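Local coordinates for protein beta-Ala-His dipeptidase (Homo sapiens, PDB 3DLJ) that hydrolyses carnosine, anserine and other Xaa-His dipeptides as a secreted, homodimeric metallopeptidase of the M20 family that binds two zinc ions per subunit, at residues S156-L161 and L473-F478; W151-S156 and W465-G470; N286-I291 and E314-L319; N207-I210 and P215-T218; M251-A256 and S381-V386. All coordinates share one frame; numbering follows the deposited sequence.

Contact 1: S156-L161 and L473-F478; sequences SAFRAL and LFAAFF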
# COMPACT_ATOMS: atom_id res chain seq x y z
N SER A 156 14.59 12.95 -14.82
CA SER A 156 15.21 14.27 -14.79
C SER A 156 16.74 14.23 -14.98
O SER A 156 17.32 15.23 -15.39
CB SER A 156 14.83 15.01 -13.50
OG SER A 156 15.73 14.67 -12.46
N ALA A 157 17.37 13.08 -14.72
CA ALA A 157 18.79 12.89 -15.01
C ALA A 157 19.10 12.78 -16.51
O ALA A 157 20.03 13.43 -16.98
CB ALA A 157 19.35 11.70 -14.26
N PHE A 158 18.34 11.96 -17.25
CA PHE A 158 18.43 11.88 -18.72
C PHE A 158 18.09 13.23 -19.37
O PHE A 158 18.72 13.65 -20.33
CB PHE A 158 17.46 10.82 -19.29
CG PHE A 158 17.86 9.39 -19.02
CD1 PHE A 158 17.56 8.78 -17.81
CD2 PHE A 158 18.49 8.63 -20.01
CE1 PHE A 158 17.91 7.45 -17.57
CE2 PHE A 158 18.84 7.31 -19.76
CZ PHE A 158 18.54 6.72 -18.53
N ARG A 159 17.09 13.92 -18.82
CA ARG A 159 16.66 15.22 -19.35
C ARG A 159 17.72 16.33 -19.15
O ARG A 159 18.04 17.07 -20.09
CB ARG A 159 15.31 15.61 -18.74
CG ARG A 159 14.13 14.65 -19.09
CD ARG A 159 13.72 14.71 -20.59
NE ARG A 159 13.31 16.07 -20.94
CZ ARG A 159 13.58 16.67 -22.09
NH1 ARG A 159 14.28 16.04 -23.04
NH2 ARG A 159 13.17 17.93 -22.29
N ALA A 160 18.23 16.46 -17.93
CA ALA A 160 19.31 17.40 -17.63
C ALA A 160 20.55 17.18 -18.52
O ALA A 160 21.16 18.13 -18.98
CB ALA A 160 19.68 17.32 -16.17
N LEU A 161 20.90 15.92 -18.77
CA LEU A 161 22.08 15.59 -19.58
C LEU A 161 21.83 15.53 -21.09
O LEU A 161 22.74 15.24 -21.85
CB LEU A 161 22.69 14.26 -19.11
CG LEU A 161 23.16 14.20 -17.66
CD1 LEU A 161 23.51 12.78 -17.24
CD2 LEU A 161 24.31 15.16 -17.41
N LEU A 473 18.14 2.47 -10.18
CA LEU A 473 17.41 1.28 -10.59
C LEU A 473 16.42 1.64 -11.69
O LEU A 473 16.34 0.96 -12.73
CB LEU A 473 16.67 0.65 -9.40
CG LEU A 473 15.75 -0.54 -9.70
CD1 LEU A 473 16.60 -1.64 -10.24
CD2 LEU A 473 15.04 -1.02 -8.45
N PHE A 474 15.65 2.70 -11.46
CA PHE A 474 14.71 3.15 -12.46
C PHE A 474 15.41 3.59 -13.76
O PHE A 474 14.93 3.31 -14.87
CB PHE A 474 13.80 4.26 -11.88
CG PHE A 474 12.78 3.77 -10.87
CD1 PHE A 474 12.24 2.48 -10.95
CD2 PHE A 474 12.30 4.63 -9.87
CE1 PHE A 474 11.27 2.03 -10.02
CE2 PHE A 474 11.31 4.20 -8.92
CZ PHE A 474 10.80 2.91 -9.01
N ALA A 475 16.53 4.30 -13.63
CA ALA A 475 17.36 4.68 -14.81
C ALA A 475 17.80 3.46 -15.67
O ALA A 475 17.58 3.42 -16.89
CB ALA A 475 18.57 5.50 -14.36
N ALA A 476 18.39 2.46 -15.02
CA ALA A 476 18.77 1.21 -15.69
C ALA A 476 17.57 0.52 -16.37
O ALA A 476 17.69 -0.05 -17.48
CB ALA A 476 19.44 0.26 -14.69
N PHE A 477 16.41 0.59 -15.71
CA PHE A 477 15.19 -0.08 -16.12
C PHE A 477 14.63 0.50 -17.41
O PHE A 477 14.21 -0.25 -18.30
CB PHE A 477 14.17 -0.03 -14.97
CG PHE A 477 12.85 -0.68 -15.28
CD1 PHE A 477 12.75 -2.07 -15.39
CD2 PHE A 477 11.71 0.09 -15.43
CE1 PHE A 477 11.52 -2.68 -15.65
CE2 PHE A 477 10.48 -0.52 -15.70
CZ PHE A 477 10.38 -1.91 -15.81
N PHE A 478 14.65 1.84 -17.53
CA PHE A 478 14.27 2.51 -18.78
C PHE A 478 14.97 1.84 -19.96
O PHE A 478 14.35 1.55 -20.99
CB PHE A 478 14.63 4.00 -18.79
CG PHE A 478 13.94 4.82 -17.73
CD1 PHE A 478 14.46 6.06 -17.36
CD2 PHE A 478 12.81 4.35 -17.08
CE1 PHE A 478 13.86 6.83 -16.38
CE2 PHE A 478 12.20 5.11 -16.09
CZ PHE A 478 12.73 6.35 -15.74
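Phe158 meets Ala475 and Phe478 where two helices of the M20 catalytic domain, 141-160 and 464-482, pack against each other beside the six-stranded mixed sheet, joining residues more than 300 positions apart. Only one side chain of 156-161, the Phe158 ring, makes the crossing. Leu473, at the start of the second segment, packs on Ala411 and Ile412 of helix 403-416. The end of Phe474 leads away from Phe158 and lies against Trp151, two turns back along helix 141-160, their rings edge-to-face. Ala475 is the first residue to touch Phe158: its CB sits 3.8 Å from Phe158 CE1, and its carbonyl O lies near the plane of the ring at the edge, 3.8 Å from Phe158 CZ. The small methyl lets the ring end come in close to the helix backbone, and Val16 of helix 13-22 lies against the same Ala475. Ala476 faces away, and Phe477 packs on Ala407 and Ala411 of helix 403-416. Phe478 then returns to the contact one turn after Ala475. Its CG lies beside the backbone N and anti to the carbonyl carbon (chi1 -62°), which carries the ring back along its own helix, with one face over the carbonyl O of Phe474 and the rim turned to Phe158. The two phenylalanine rings are inclined at 51°, with centroids 5.8 Å apart, an oblique pairing of wholly apolar groups. Their closest approach joins Phe158 CE1 to Phe478 CD1 at 3.7 Å, a contact at the edge of the Phe478 ring and near its plane.

Contact 2: W151-S156 and W465-G470; sequences WINAVS and WNYIEG
Tyr467 reaches across to Asn153 with the far end of its ring. Its CB leaves helix 464-482 neither directly at nor directly away from helix 141-160; CG is then anti to the backbone N (chi1 177°), and this extended start brings the end of the ring nearer to helix 141-160. The side chain also touches Leu31 of helix 24-35. CZ comes within 3.9 Å of Asn153 ND2, and OH ends 3.1 Å from that same ND2. The hydrogen-bond partner of the hydroxyl is the backbone O of Phe27, so that three helices of the M20 catalytic domain converge around this one buried polar group: 24-35, 141-160 and 464-482. The Asn153 amide approaches the tyrosine ring with the two planes 70° apart, and the side chains cross at about a right angle. Asn153 itself points at the second helix and also touches Thr471, one turn beyond Tyr467, and Phe27. Between the backbones there is more distance than at a close helix crossing, the nearest CA atoms, those of Asn153 and Ile468, being 9.2 Å apart. The backbone carbonyl O of Asn153 accepts a 2.7 Å hydrogen bond from Ser156 OG.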
# COMPACT_ATOMS: atom_id res chain seq x y z
N TRP A 151 11.50 7.83 -9.32
CA TRP A 151 11.13 7.66 -10.73
C TRP A 151 11.25 8.96 -11.50
O TRP A 151 11.89 9.00 -12.56
CB TRP A 151 9.68 7.11 -10.86
CG TRP A 151 9.23 6.84 -12.28
CD1 TRP A 151 8.61 7.72 -13.13
CD2 TRP A 151 9.35 5.60 -13.02
NE1 TRP A 151 8.36 7.12 -14.35
CE2 TRP A 151 8.77 5.82 -14.30
CE3 TRP A 151 9.85 4.32 -12.72
CZ2 TRP A 151 8.71 4.81 -15.28
CZ3 TRP A 151 9.78 3.31 -13.71
CH2 TRP A 151 9.22 3.57 -14.96
N ILE A 152 10.66 10.03 -10.96
CA ILE A 152 10.73 11.36 -11.58
C ILE A 152 12.18 11.88 -11.66
O ILE A 152 12.58 12.47 -12.67
CB ILE A 152 9.80 12.40 -10.88
CG1 ILE A 152 8.33 12.15 -11.27
CG2 ILE A 152 10.24 13.85 -11.20
CD1 ILE A 152 7.29 12.87 -10.37
N ASN A 153 12.94 11.67 -10.59
CA ASN A 153 14.33 12.11 -10.54
C ASN A 153 15.19 11.36 -11.57
O ASN A 153 15.99 11.98 -12.23
CB ASN A 153 14.92 11.99 -9.12
CG ASN A 153 14.26 12.98 -8.11
OD1 ASN A 153 13.69 13.96 -8.50
ND2 ASN A 153 14.38 12.69 -6.83
N ALA A 154 15.03 10.03 -11.69
CA ALA A 154 15.65 9.26 -12.79
C ALA A 154 15.43 9.89 -14.18
O ALA A 154 16.39 10.06 -14.95
CB ALA A 154 15.19 7.78 -12.77
N VAL A 155 14.18 10.19 -14.51
CA VAL A 155 13.84 10.86 -15.78
C VAL A 155 14.56 12.19 -15.91
O VAL A 155 15.08 12.52 -16.97
CB VAL A 155 12.31 11.09 -15.93
CG1 VAL A 155 12.03 11.98 -17.14
CG2 VAL A 155 11.57 9.79 -16.08
N SER A 156 14.59 12.95 -14.82
CA SER A 156 15.21 14.27 -14.79
C SER A 156 16.74 14.23 -14.98
O SER A 156 17.32 15.23 -15.39
CB SER A 156 14.83 15.01 -13.50
OG SER A 156 15.73 14.67 -12.46
N TRP A 465 19.70 5.54 1.07
CA TRP A 465 20.31 4.60 0.13
C TRP A 465 19.28 3.99 -0.81
O TRP A 465 19.52 3.92 -2.03
CB TRP A 465 21.04 3.52 0.90
CG TRP A 465 21.82 2.55 0.07
CD1 TRP A 465 23.09 2.71 -0.44
CD2 TRP A 465 21.41 1.22 -0.28
NE1 TRP A 465 23.48 1.57 -1.11
CE2 TRP A 465 22.47 0.64 -1.03
CE3 TRP A 465 20.25 0.47 -0.06
CZ2 TRP A 465 22.40 -0.66 -1.55
CZ3 TRP A 465 20.18 -0.83 -0.58
CH2 TRP A 465 21.26 -1.38 -1.31
N ASN A 466 18.14 3.57 -0.26
CA ASN A 466 17.02 3.05 -1.06
C ASN A 466 16.44 4.06 -2.04
O ASN A 466 16.12 3.72 -3.18
CB ASN A 466 15.91 2.56 -0.17
CG ASN A 466 16.29 1.32 0.59
OD1 ASN A 466 17.27 1.31 1.32
ND2 ASN A 466 15.49 0.28 0.44
N TYR A 467 16.31 5.31 -1.58
CA TYR A 467 15.77 6.39 -2.39
C TYR A 467 16.70 6.78 -3.54
O TYR A 467 16.25 7.00 -4.66
CB TYR A 467 15.51 7.60 -1.47
CG TYR A 467 15.02 8.87 -2.12
CD1 TYR A 467 13.84 8.88 -2.90
CD2 TYR A 467 15.70 10.08 -1.93
CE1 TYR A 467 13.36 10.07 -3.48
CE2 TYR A 467 15.23 11.26 -2.49
CZ TYR A 467 14.04 11.25 -3.27
OH TYR A 467 13.56 12.43 -3.86
N ILE A 468 18.00 6.86 -3.26
CA ILE A 468 19.01 7.25 -4.24
C ILE A 468 19.43 6.12 -5.17
O ILE A 468 19.45 6.30 -6.39
CB ILE A 468 20.24 7.88 -3.54
CG1 ILE A 468 19.81 9.14 -2.78
CG2 ILE A 468 21.34 8.20 -4.55
CD1 ILE A 468 19.12 10.22 -3.65
N GLU A 469 19.73 4.95 -4.60
CA GLU A 469 20.02 3.76 -5.40
C GLU A 469 18.82 3.31 -6.22
O GLU A 469 19.00 2.74 -7.30
CB GLU A 469 20.53 2.63 -4.52
CG GLU A 469 21.93 2.91 -3.89
CD GLU A 469 23.03 3.23 -4.93
OE1 GLU A 469 23.67 4.32 -4.86
OE2 GLU A 469 23.28 2.41 -5.82
N GLY A 470 17.61 3.56 -5.70
CA GLY A 470 16.37 3.26 -6.40
C GLY A 470 16.13 4.15 -7.60
O GLY A 470 15.52 3.72 -8.56

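Contact 3: N286-I291 and E314-L319; sequences NTYKAI and EILMHL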
# COMPACT_ATOMS: atom_id res chain seq x y z
N ASN A 286 9.47 -25.77 -2.11
CA ASN A 286 10.80 -25.54 -2.65
C ASN A 286 11.10 -24.09 -3.02
O ASN A 286 12.17 -23.58 -2.73
CB ASN A 286 11.06 -26.47 -3.84
CG ASN A 286 11.48 -27.87 -3.40
OD1 ASN A 286 11.66 -28.14 -2.21
ND2 ASN A 286 11.67 -28.77 -4.38
N THR A 287 10.12 -23.43 -3.63
CA THR A 287 10.14 -22.01 -3.92
C THR A 287 10.42 -21.15 -2.67
O THR A 287 11.16 -20.17 -2.75
CB THR A 287 8.78 -21.60 -4.59
OG1 THR A 287 8.68 -22.22 -5.88
CG2 THR A 287 8.65 -20.12 -4.76
N TYR A 288 9.83 -21.53 -1.54
CA TYR A 288 10.06 -20.84 -0.27
C TYR A 288 11.43 -21.09 0.31
O TYR A 288 12.05 -20.17 0.85
CB TYR A 288 8.95 -21.17 0.74
CG TYR A 288 7.68 -20.44 0.41
CD1 TYR A 288 6.71 -21.00 -0.42
CD2 TYR A 288 7.46 -19.17 0.90
CE1 TYR A 288 5.54 -20.29 -0.74
CE2 TYR A 288 6.32 -18.47 0.62
CZ TYR A 288 5.37 -19.01 -0.20
OH TYR A 288 4.25 -18.25 -0.47
N LYS A 289 11.91 -22.32 0.20
CA LYS A 289 13.25 -22.67 0.64
C LYS A 289 14.33 -21.88 -0.11
O LYS A 289 15.41 -21.65 0.43
CB LYS A 289 13.48 -24.18 0.47
N ALA A 290 14.03 -21.45 -1.33
CA ALA A 290 15.00 -20.73 -2.17
C ALA A 290 15.04 -19.22 -1.94
O ALA A 290 15.86 -18.53 -2.54
CB ALA A 290 14.78 -21.04 -3.66
N ILE A 291 14.14 -18.71 -1.09
CA ILE A 291 14.10 -17.28 -0.73
C ILE A 291 15.16 -17.00 0.34
O ILE A 291 15.42 -17.84 1.19
CB ILE A 291 12.70 -16.85 -0.22
CG1 ILE A 291 11.62 -17.06 -1.30
CG2 ILE A 291 12.72 -15.41 0.28
CD1 ILE A 291 11.52 -15.98 -2.35
N GLU A 314 7.72 -21.14 7.10
CA GLU A 314 6.45 -20.90 7.77
C GLU A 314 6.09 -19.44 7.84
O GLU A 314 4.94 -19.08 7.59
CB GLU A 314 6.45 -21.50 9.18
CG GLU A 314 6.07 -22.96 9.24
CD GLU A 314 6.48 -23.60 10.58
OE1 GLU A 314 7.68 -23.50 10.95
OE2 GLU A 314 5.61 -24.19 11.25
N ILE A 315 7.07 -18.59 8.19
CA ILE A 315 6.90 -17.13 8.27
C ILE A 315 6.42 -16.55 6.94
O ILE A 315 5.44 -15.81 6.90
CB ILE A 315 8.23 -16.40 8.68
CG1 ILE A 315 8.66 -16.77 10.10
CG2 ILE A 315 8.12 -14.87 8.43
CD1 ILE A 315 7.68 -16.33 11.14
N LEU A 316 7.13 -16.89 5.87
CA LEU A 316 6.86 -16.34 4.54
C LEU A 316 5.53 -16.82 3.97
O LEU A 316 4.77 -16.01 3.41
CB LEU A 316 8.01 -16.65 3.58
CG LEU A 316 9.32 -15.89 3.82
CD1 LEU A 316 10.33 -16.28 2.77
CD2 LEU A 316 9.08 -14.40 3.80
N MET A 317 5.26 -18.11 4.12
CA MET A 317 3.98 -18.69 3.70
C MET A 317 2.78 -18.09 4.43
O MET A 317 1.72 -17.86 3.82
CB MET A 317 3.98 -20.20 3.88
CG MET A 317 4.88 -20.96 2.92
SD MET A 317 4.59 -22.72 3.10
CE MET A 317 6.10 -23.38 2.35
N HIS A 318 2.93 -17.83 5.73
CA HIS A 318 1.83 -17.23 6.48
C HIS A 318 1.53 -15.77 6.11
O HIS A 318 0.40 -15.30 6.24
CB HIS A 318 1.96 -17.49 7.99
CG HIS A 318 1.46 -18.84 8.36
ND1 HIS A 318 2.24 -19.97 8.28
CD2 HIS A 318 0.23 -19.27 8.73
CE1 HIS A 318 1.52 -21.03 8.61
NE2 HIS A 318 0.29 -20.63 8.88
N LEU A 319 2.56 -15.11 5.59
CA LEU A 319 2.48 -13.78 4.99
C LEU A 319 1.92 -13.78 3.57
O LEU A 319 1.18 -12.86 3.18
CB LEU A 319 3.90 -13.18 4.95
CG LEU A 319 4.56 -12.68 6.22
CD1 LEU A 319 5.85 -11.92 5.89
CD2 LEU A 319 3.57 -11.78 7.02
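Met317 arches over one face of the Tyr288 ring, its CG 3.5 Å from the ring centroid and only 3° off the ring normal, a CH-pi contact at the middle of the face. The sulfur stands higher over the same face, SD being 4.7 Å from the Tyr288 centroid, which adds a Met-aromatic contact. The terminal methyl dips back at the rim, Met317 CE lying 3.7 Å from Tyr288 CD1. At the ring edge sits Leu316, whose CB is 3.7 Å from Tyr288 CD2. Leu316 CD1 continues to Ile291, just past the end of helix 282-289, and touches its CG2 at 3.6 Å. Extended torsions beyond CG (chi2 -172°, chi3 -161°) carry SD and CE from over the ring centre to the CG/CD1 rim. Further out, Trp320 and Arg321 lie against Tyr288, while Tyr322 touches Met317. On the far side of helix 312-320, His318 ND1 donates to the Glu314 carbonyl O at 2.9 Å, and the imidazole stacks with Phe309 and Tyr322. Exchanging Tyr288 for an alanine would probably leave a gap against Met317 and Leu316 and set the methionine chain free to turn. Helices 282-289 and 312-320, both in the helical connection between helix 250-258 and strand 324-331 of the M20 chain, are thus joined by apolar chemistry: dispersion, with polarised C-H groups and sulfur over an aromatic face, rather than charge pairing or hydrogen bonding.

Contact 4: N207-I210 and P215-T218; sequences NLWI and PAIT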
# COMPACT_ATOMS: atom_id res chain seq x y z
N ASN A 207 5.83 -0.77 -2.39
CA ASN A 207 5.94 -1.98 -1.58
C ASN A 207 7.36 -2.17 -1.12
O ASN A 207 8.26 -1.44 -1.54
CB ASN A 207 5.37 -3.21 -2.31
CG ASN A 207 5.92 -3.38 -3.71
OD1 ASN A 207 5.77 -2.52 -4.60
ND2 ASN A 207 6.53 -4.53 -3.93
N LEU A 208 7.55 -3.13 -0.21
CA LEU A 208 8.80 -3.26 0.52
C LEU A 208 9.56 -4.56 0.21
O LEU A 208 8.96 -5.57 -0.17
CB LEU A 208 8.50 -3.19 2.02
CG LEU A 208 7.60 -2.07 2.54
CD1 LEU A 208 7.53 -2.15 4.04
CD2 LEU A 208 8.04 -0.69 2.08
N TRP A 209 10.88 -4.51 0.40
CA TRP A 209 11.70 -5.72 0.41
C TRP A 209 11.39 -6.48 1.69
O TRP A 209 10.67 -5.98 2.54
CB TRP A 209 13.20 -5.40 0.35
CG TRP A 209 13.65 -4.52 -0.80
CD1 TRP A 209 13.02 -4.32 -1.99
CD2 TRP A 209 14.84 -3.74 -0.84
NE1 TRP A 209 13.75 -3.44 -2.77
CE2 TRP A 209 14.87 -3.07 -2.08
CE3 TRP A 209 15.89 -3.52 0.07
CZ2 TRP A 209 15.90 -2.21 -2.45
CZ3 TRP A 209 16.93 -2.66 -0.30
CH2 TRP A 209 16.93 -2.01 -1.55
N ILE A 210 11.93 -7.69 1.82
CA ILE A 210 11.71 -8.48 3.04
C ILE A 210 13.01 -8.62 3.84
O ILE A 210 13.00 -8.83 5.04
CB ILE A 210 11.00 -9.86 2.72
CG1 ILE A 210 10.41 -10.50 4.00
CG2 ILE A 210 11.93 -10.82 1.94
CD1 ILE A 210 8.97 -10.02 4.37
N PRO A 215 17.62 -7.23 -2.64
CA PRO A 215 16.52 -6.49 -3.25
C PRO A 215 15.49 -7.46 -3.78
O PRO A 215 15.72 -8.68 -3.80
CB PRO A 215 17.19 -5.73 -4.41
CG PRO A 215 18.68 -5.83 -4.15
CD PRO A 215 18.85 -7.15 -3.46
N ALA A 216 14.34 -6.95 -4.21
CA ALA A 216 13.26 -7.85 -4.56
C ALA A 216 12.51 -7.36 -5.77
O ALA A 216 12.60 -6.18 -6.14
CB ALA A 216 12.32 -7.99 -3.38
N ILE A 217 11.81 -8.31 -6.39
CA ILE A 217 10.73 -8.01 -7.32
C ILE A 217 9.49 -8.76 -6.82
O ILE A 217 9.59 -9.93 -6.44
CB ILE A 217 11.06 -8.40 -8.79
CG1 ILE A 217 12.14 -7.49 -9.37
CG2 ILE A 217 9.85 -8.25 -9.68
CD1 ILE A 217 13.04 -8.20 -10.38
N THR A 218 8.34 -8.09 -6.84
CA THR A 218 7.11 -8.61 -6.24
C THR A 218 6.11 -8.98 -7.33
O THR A 218 5.80 -8.17 -8.21
CB THR A 218 6.53 -7.58 -5.25
OG1 THR A 218 7.57 -7.20 -4.32
CG2 THR A 218 5.30 -8.12 -4.49
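Trp209 lies with one indole face against the backbone of Pro215 and Ala216, and here the packing is tightest over the five-membered ring. Pro215 CA sits over that ring, 4.0 Å from its centroid and 9° off the normal, a CH-pi contact. Next along the chain, the backbone N of Ala216 approaches the same face, 3.7 Å from Trp209 CD1, and Ala216 CB is 4.0 Å from that carbon. Over the benzene part the fit is slacker, Trp209 CZ2 standing 4.2 Å from Pro215 CB. The indole is fixed at its rim by a hydrogen bond from NE1 to the carbonyl O of Pro447, while Trp465 and Asn466 of helix 464-482 also lie against it. Replacing Trp209 by an alanine would probably uncover Pro215 and Ala216 and leave the Pro447 carbonyl without its indole donor. In place of a broad face, the other end, equally buried, has a single polar approach of poor geometry. Asn207 and Thr218 come together from opposite directions, with Asn207 ND2 2.9 Å from Thr218 OG1, yet the angle is too poor for a hydrogen bond. The Asn207 CG lies between the backbone N and the carbonyl carbon (chi1 51°), which swings the amide over to the strand. On the looser flank, partly exposed Leu208 points away and packs on Glu455. The arrangement belongs to the connection from strand 201-204 to strand 216-232, which leaves the zinc site of the M20 fold: Asn207 directly follows the zinc ligand Asp206, and its side chain lies about 8 Å from a bound zinc ion.

Contact 5: M251-A256 and S381-V386; sequences MADLVA and SSNKMV
Helix 250-258 passes the loop that leads into strand 384-397, with the CA atoms of Asp253 and Ser381 7.9 Å apart, the nearest backbone approach of the two segments. The loop ends in an ST turn, in which Ser381 OG accepts from the backbone N of Asn383 at 3.1 Å, and runs into the sheet that pairs strand 384-397 with strand 216-232. Asp253 points toward this turn and holds it by one oxygen. OD2 accepts from Ser381 OG at 2.7 Å and from Asn383 ND2, also at 2.7 Å, the two donors coming from opposite faces of the carboxylate plane. Serine uses the syn side of the oxygen and asparagine the anti side, 34° out of plane. The carboxylate and amide planes are steeply inclined to each other, 75° apart. With its hydroxyl swung opposite the backbone N, Ser381 can donate to the acid while accepting from the turn. The second carboxylate oxygen, OD1, forms a salt bridge with Arg379, so both oxygens of this buried acid have partners; the neighbouring positive charge is likely to favour its ionised form. Phe376 of helix 361-377 and Val231 of strand 216-232 pack around the group. Asn383 ND2 has a second acceptor, the carbonyl O of His248, and its bond to Asp253 OD2 has an N-H...O angle of 152°.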
# COMPACT_ATOMS: atom_id res chain seq x y z
N MET A 251 -20.41 -3.23 24.43
CA MET A 251 -18.99 -3.63 24.53
C MET A 251 -18.79 -5.10 24.92
O MET A 251 -17.88 -5.76 24.41
CB MET A 251 -18.21 -2.76 25.50
CG MET A 251 -17.73 -1.45 24.92
SD MET A 251 -16.54 -1.60 23.57
CE MET A 251 -15.00 -1.97 24.44
N ALA A 252 -19.63 -5.61 25.82
CA ALA A 252 -19.52 -7.01 26.23
C ALA A 252 -19.83 -7.96 25.04
O ALA A 252 -19.13 -8.93 24.85
CB ALA A 252 -20.43 -7.30 27.45
N ASP A 253 -20.88 -7.65 24.27
CA ASP A 253 -21.25 -8.38 23.06
C ASP A 253 -20.13 -8.29 21.98
O ASP A 253 -19.71 -9.30 21.43
CB ASP A 253 -22.57 -7.83 22.48
CG ASP A 253 -23.81 -8.19 23.32
OD1 ASP A 253 -23.74 -9.14 24.13
OD2 ASP A 253 -24.87 -7.51 23.16
N LEU A 254 -19.64 -7.08 21.72
CA LEU A 254 -18.61 -6.89 20.70
C LEU A 254 -17.32 -7.61 21.02
O LEU A 254 -16.75 -8.29 20.15
CB LEU A 254 -18.36 -5.39 20.42
CG LEU A 254 -17.30 -5.02 19.37
CD1 LEU A 254 -17.64 -5.63 17.98
CD2 LEU A 254 -17.08 -3.51 19.26
N VAL A 255 -16.87 -7.52 22.27
CA VAL A 255 -15.68 -8.21 22.72
C VAL A 255 -15.80 -9.75 22.58
O VAL A 255 -14.82 -10.44 22.24
CB VAL A 255 -15.28 -7.77 24.17
CG1 VAL A 255 -14.28 -8.73 24.76
CG2 VAL A 255 -14.74 -6.33 24.15
N ALA A 256 -16.98 -10.28 22.85
CA ALA A 256 -17.24 -11.69 22.64
C ALA A 256 -17.25 -12.04 21.14
O ALA A 256 -16.76 -13.09 20.74
CB ALA A 256 -18.54 -12.10 23.30
N SER A 381 -29.06 -11.60 23.61
CA SER A 381 -28.86 -10.19 23.92
C SER A 381 -30.01 -9.38 23.33
O SER A 381 -30.59 -9.79 22.35
CB SER A 381 -27.53 -9.72 23.37
OG SER A 381 -27.40 -8.31 23.43
N SER A 382 -30.31 -8.23 23.93
CA SER A 382 -31.34 -7.33 23.45
C SER A 382 -30.79 -6.40 22.38
O SER A 382 -31.54 -5.68 21.72
CB SER A 382 -31.90 -6.51 24.61
OG SER A 382 -30.89 -5.68 25.22
N ASN A 383 -29.46 -6.39 22.24
CA ASN A 383 -28.80 -5.52 21.25
C ASN A 383 -29.03 -5.97 19.82
O ASN A 383 -29.38 -7.11 19.55
CB ASN A 383 -27.30 -5.42 21.57
CG ASN A 383 -27.04 -4.73 22.88
OD1 ASN A 383 -27.79 -3.84 23.27
ND2 ASN A 383 -25.98 -5.14 23.58
N LYS A 384 -28.84 -5.04 18.91
CA LYS A 384 -28.90 -5.31 17.49
C LYS A 384 -27.46 -5.45 16.97
O LYS A 384 -26.58 -4.72 17.37
CB LYS A 384 -29.67 -4.19 16.78
CG LYS A 384 -29.38 -4.01 15.30
N MET A 385 -27.22 -6.44 16.12
CA MET A 385 -25.93 -6.53 15.49
C MET A 385 -26.04 -6.37 13.98
O MET A 385 -26.86 -7.00 13.34
CB MET A 385 -25.21 -7.82 15.82
CG MET A 385 -23.87 -7.94 15.11
SD MET A 385 -23.25 -9.61 15.15
CE MET A 385 -24.41 -10.45 14.08
N VAL A 386 -25.18 -5.52 13.43
CA VAL A 386 -25.03 -5.44 11.99
C VAL A 386 -23.57 -5.73 11.56
O VAL A 386 -22.64 -5.01 11.94
CB VAL A 386 -25.46 -4.06 11.45
CG1 VAL A 386 -25.40 -4.04 9.91
CG2 VAL A 386 -26.86 -3.72 11.94

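Contacts 1 and 2 are two levels of one helix pair, 141-160 with 464-482; their centres lie 8 Å apart and they share Ser156. Contact 4 sits 16 Å from contact 2, centre to centre, and touches it where Trp209 meets Trp465 and Asn466; on another side Ile210 reaches Leu316 and Leu319 of contact 3. Contact 5 is remote, 57 Å from contact 1 between centres and across the middle of the chain, yet it reaches the same sheet as contact 4 through neighbouring strands 384-397 and 216-232. Along the chain, contacts 4, 5 and 3 all fall between the halves of contacts 1 and 2, so the C-terminal helix returns to complete the zinc-binding domain.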